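Local coordinates for glucose-6-phosphate isomerase like protein (Thermus thermophilus, PDB 1WIW) that probably interconverts phosphorylated sugars, as glucose-6-phosphate and mannose-6-phosphate isomerases of the PGI/PMI family do, at residues 42-47 with 75-80; 67-72 with 91-96. All blocks are in the same frame, centred on the assembly; numbering follows the deposited sequence.

In the fold
Both contacts involve the same parallel sheet in the phosphoglucose isomerase N-terminal region, and their centres lie 6 Å apart. Contact 1 joins strand 39-45, the outermost of this chain's sheet, to the helix 76-83; contact 2 pairs the strands 64-70 and 90-95, which that helix connects. Strand 64-70 is shared ground: Y44 N lies 2.8 Å from L68 O and L42 O 2.9 Å from L68 N, probable hydrogen bonds that put 42-47 beside 67-72. On one face A77 O of the helix packs 3.4 Å from L67 CD2. On the other, L68 CD1 comes within 3.4 Å of G47 O, at the turn that follows strand 39-45.

Contact 1. Residues 42-47 with 75-80; sequences LGYGEG and GEAAGM
With CG anti to its carbonyl carbon (chi1 -55°), Y44 sends its ring from strand 42-45 toward the helix that starts at E76, while E76, its CG anti to the backbone N (chi1 179°) and its chain extended beyond, reaches back to meet it. The two side chains cross at about a right angle. E76 OE1 lies at the ring edge, in the ring plane, 3.0 Å from Y44 CE2, so the carboxylate oxygen faces the electropositive rim of the aromatic group; the carboxylate plane itself is turned 53° from the ring. No hydrogen bond joins the segments. The phenol oxygen instead rests on the aliphatic part of selenomethionine M80, with Y44 OH 3.4 Å from M80 CG. M80 also crosses L42, whose CD2 branch packs 3.7 Å from M80 CG, and its chain then bends and carries the selenium and terminal methyl off from the strand. Y44 CE1 also lies 4.3 Å from A77 CB, obliquely to the ring. Replacing Y44 by an alanine would probably open a gap between strand and helix and leave the E76 carboxylate and the M80 methylene without the ring and hydroxyl they rest against. Beyond Y44 the chain makes a type II' beta turn, closed by G47 N on Y44 O at 2.9 Å. D73, in the loop before the helix, touches the Y44 side chain and accepts a hydrogen bond from A77 N at OD1. The short segments 42-45 and 76-80 run nearly antiparallel, axes 10.3 Å apart, and the contact lies toward the surface. The helix 76-83 thus lies against one face of the sheet, spanning strand 39-45 and its neighbour 64-70, where A77 touches E69 and L42 packs on L67.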
# COMPACT_ATOMS: atom_id res chain seq x y z
N LEU B 42 -18.13 2.30 2.53
CA LEU B 42 -17.03 2.99 1.88
C LEU B 42 -16.36 3.75 3.02
O LEU B 42 -16.99 4.57 3.68
CB LEU B 42 -17.56 3.97 0.83
CG LEU B 42 -16.55 4.76 0.01
CD1 LEU B 42 -15.59 3.82 -0.71
CD2 LEU B 42 -17.29 5.62 -0.99
N GLY B 43 -15.08 3.47 3.26
CA GLY B 43 -14.41 4.13 4.36
C GLY B 43 -13.23 5.02 4.01
O GLY B 43 -12.60 4.86 2.97
N TYR B 44 -12.96 5.96 4.91
CA TYR B 44 -11.86 6.91 4.76
C TYR B 44 -11.13 7.03 6.09
O TYR B 44 -11.74 6.89 7.15
CB TYR B 44 -12.39 8.28 4.35
CG TYR B 44 -13.24 8.25 3.10
CD1 TYR B 44 -14.60 7.92 3.16
CD2 TYR B 44 -12.68 8.52 1.85
CE1 TYR B 44 -15.37 7.87 2.00
CE2 TYR B 44 -13.44 8.46 0.69
CZ TYR B 44 -14.79 8.14 0.77
OH TYR B 44 -15.54 8.08 -0.38
N GLY B 45 -9.83 7.29 6.03
CA GLY B 45 -9.04 7.44 7.24
C GLY B 45 -9.19 6.29 8.22
O GLY B 45 -8.92 5.14 7.89
N GLU B 46 -9.63 6.62 9.44
CA GLU B 46 -9.82 5.65 10.51
C GLU B 46 -10.92 4.64 10.23
O GLU B 46 -11.12 3.70 10.99
CB GLU B 46 -10.12 6.37 11.83
CG GLU B 46 -8.92 7.12 12.42
CD GLU B 46 -9.27 7.96 13.65
OE1 GLU B 46 -10.31 7.67 14.29
OE2 GLU B 46 -8.50 8.89 13.98
N GLY B 47 -11.64 4.83 9.12
CA GLY B 47 -12.71 3.91 8.79
C GLY B 47 -12.44 3.03 7.58
O GLY B 47 -13.18 2.08 7.33
N GLY B 75 -13.16 16.25 1.29
CA GLY B 75 -14.44 16.52 0.66
C GLY B 75 -15.09 15.41 -0.13
O GLY B 75 -16.29 15.45 -0.38
N GLU B 76 -14.31 14.40 -0.53
CA GLU B 76 -14.87 13.30 -1.31
C GLU B 76 -16.10 12.66 -0.66
O GLU B 76 -17.10 12.41 -1.33
CB GLU B 76 -13.81 12.23 -1.57
CG GLU B 76 -14.34 11.04 -2.35
CD GLU B 76 -13.25 10.11 -2.84
OE1 GLU B 76 -12.52 9.54 -2.00
OE2 GLU B 76 -13.12 9.96 -4.07
N ALA B 77 -16.01 12.39 0.64
CA ALA B 77 -17.12 11.77 1.37
C ALA B 77 -18.46 12.41 1.04
O ALA B 77 -19.43 11.71 0.74
CB ALA B 77 -16.86 11.85 2.87
N ALA B 78 -18.51 13.73 1.10
CA ALA B 78 -19.74 14.46 0.81
C ALA B 78 -20.19 14.19 -0.62
O ALA B 78 -21.39 14.09 -0.90
CB ALA B 78 -19.53 15.95 1.02
N GLY B 79 -19.23 14.07 -1.52
CA GLY B 79 -19.55 13.81 -2.91
C GLY B 79 -20.28 12.50 -3.06
O GLY B 79 -21.39 12.45 -3.60
N MSE B 80 -19.67 11.42 -2.57
CA MSE B 80 -20.27 10.10 -2.65
C MSE B 80 -21.67 10.12 -2.05
O MSE B 80 -22.58 9.47 -2.56
CB MSE B 80 -19.40 9.07 -1.91
CG MSE B 80 -18.02 8.92 -2.49
SE MSE B 80 -18.07 8.49 -4.37
CE MSE B 80 -17.84 10.26 -5.09

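Contact 2. Residues 67-72 with 91-96; sequences LLEGGY and VVRVGF
E69 and R93 cross obliquely on one face of the parallel pair 67-70 and 91-95, their carboxylate and guanidinium planes 31° apart. R93 grips the acid side-on with two nitrogens, one to each oxygen. R93 NH2 meets the syn lone pair of E69 OE2 at 3.0 Å, almost exactly in the guanidinium plane, whereas R93 NE binds E69 OE1 at 2.8 Å from 33° out of the carboxylate plane. The bend of the arginine at chi3 (59°) turns its head over to the extended glutamate, and this two-point salt bridge probably limits rotation of both groups. On the opposite face L68 and V94 lie side by side, pointing the same way, with L68 CD2 3.9 Å from V94 CB. Both also touch Y114 of helix 110-121, which covers that face. Between the strands V94 N donates to L67 O at 2.9 Å in a nearly straight bond, and L67 N to V92 O. Past the strand ends the F96 ring presents its edge to the G70-G71 peptide, F96 CE1 standing 3.2 Å from G71 N, where G71 has the backbone angles of a glycine. Parallel neighbours joined through helix 76-83 form a beta-alpha-beta crossover, and helices packed on both faces of the sheet make the three-layer alpha/beta sandwich of SIS domains.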
# COMPACT_ATOMS: atom_id res chain seq x y z
N LEU B 67 -21.14 5.16 5.17
CA LEU B 67 -20.03 6.04 4.78
C LEU B 67 -19.19 6.26 6.03
O LEU B 67 -19.56 7.05 6.89
CB LEU B 67 -20.60 7.36 4.27
CG LEU B 67 -19.90 8.09 3.13
CD1 LEU B 67 -19.68 7.15 1.96
CD2 LEU B 67 -20.75 9.29 2.71
N LEU B 68 -18.07 5.55 6.13
CA LEU B 68 -17.19 5.66 7.30
C LEU B 68 -16.21 6.82 7.14
O LEU B 68 -15.08 6.63 6.67
CB LEU B 68 -16.45 4.34 7.52
CG LEU B 68 -17.32 3.09 7.42
CD1 LEU B 68 -16.52 1.85 7.80
CD2 LEU B 68 -18.53 3.22 8.34
N GLU B 69 -16.65 8.01 7.54
CA GLU B 69 -15.84 9.22 7.42
C GLU B 69 -14.82 9.36 8.54
O GLU B 69 -15.00 10.15 9.47
CB GLU B 69 -16.76 10.44 7.40
CG GLU B 69 -17.86 10.33 6.37
CD GLU B 69 -18.77 11.54 6.33
OE1 GLU B 69 -19.74 11.52 5.54
OE2 GLU B 69 -18.53 12.51 7.08
N GLY B 70 -13.73 8.60 8.42
CA GLY B 70 -12.68 8.61 9.42
C GLY B 70 -11.58 9.63 9.18
O GLY B 70 -10.49 9.51 9.75
N GLY B 71 -11.85 10.61 8.32
CA GLY B 71 -10.87 11.65 8.05
C GLY B 71 -10.05 11.61 6.77
O GLY B 71 -9.97 10.59 6.08
N TYR B 72 -9.46 12.76 6.46
CA TYR B 72 -8.57 12.94 5.31
C TYR B 72 -9.14 12.73 3.92
O TYR B 72 -8.37 12.59 2.97
CB TYR B 72 -7.34 12.03 5.48
CG TYR B 72 -6.80 11.96 6.89
CD1 TYR B 72 -6.36 13.11 7.55
CD2 TYR B 72 -6.73 10.74 7.57
CE1 TYR B 72 -5.87 13.04 8.85
CE2 TYR B 72 -6.24 10.66 8.87
CZ TYR B 72 -5.81 11.81 9.50
OH TYR B 72 -5.33 11.74 10.79
N VAL B 91 -28.10 6.61 3.05
CA VAL B 91 -26.74 6.91 3.47
C VAL B 91 -26.64 7.12 4.97
O VAL B 91 -27.37 7.93 5.55
CB VAL B 91 -26.20 8.17 2.76
CG1 VAL B 91 -24.78 8.45 3.22
CG2 VAL B 91 -26.25 7.98 1.26
N VAL B 92 -25.73 6.38 5.61
CA VAL B 92 -25.51 6.50 7.04
C VAL B 92 -24.06 6.91 7.26
O VAL B 92 -23.14 6.13 7.04
CB VAL B 92 -25.78 5.18 7.78
CG1 VAL B 92 -25.44 5.34 9.25
CG2 VAL B 92 -27.25 4.79 7.62
N ARG B 93 -23.87 8.15 7.71
CA ARG B 93 -22.55 8.70 7.96
C ARG B 93 -22.05 8.37 9.36
O ARG B 93 -22.69 8.70 10.36
CB ARG B 93 -22.58 10.22 7.79
CG ARG B 93 -23.00 10.70 6.41
CD ARG B 93 -23.15 12.21 6.41
NE ARG B 93 -21.90 12.87 6.77
CZ ARG B 93 -21.81 14.13 7.20
NH1 ARG B 93 -22.90 14.87 7.32
NH2 ARG B 93 -20.63 14.64 7.50
N VAL B 94 -20.89 7.71 9.41
CA VAL B 94 -20.27 7.32 10.67
C VAL B 94 -18.87 7.93 10.70
O VAL B 94 -18.03 7.61 9.86
CB VAL B 94 -20.15 5.78 10.76
CG1 VAL B 94 -19.60 5.39 12.10
CG2 VAL B 94 -21.51 5.15 10.53
N GLY B 95 -18.61 8.80 11.67
CA GLY B 95 -17.30 9.43 11.76
C GLY B 95 -17.11 10.34 12.96
O GLY B 95 -17.79 10.19 13.97
N PHE B 96 -16.20 11.30 12.84
CA PHE B 96 -15.94 12.21 13.95
C PHE B 96 -16.49 13.62 13.77
O PHE B 96 -16.61 14.36 14.75
CB PHE B 96 -14.44 12.30 14.24
CG PHE B 96 -13.63 12.78 13.07
CD1 PHE B 96 -13.25 11.91 12.06
CD2 PHE B 96 -13.27 14.12 12.97
CE1 PHE B 96 -12.51 12.36 10.97
CE2 PHE B 96 -12.54 14.59 11.88
CZ PHE B 96 -12.16 13.71 10.88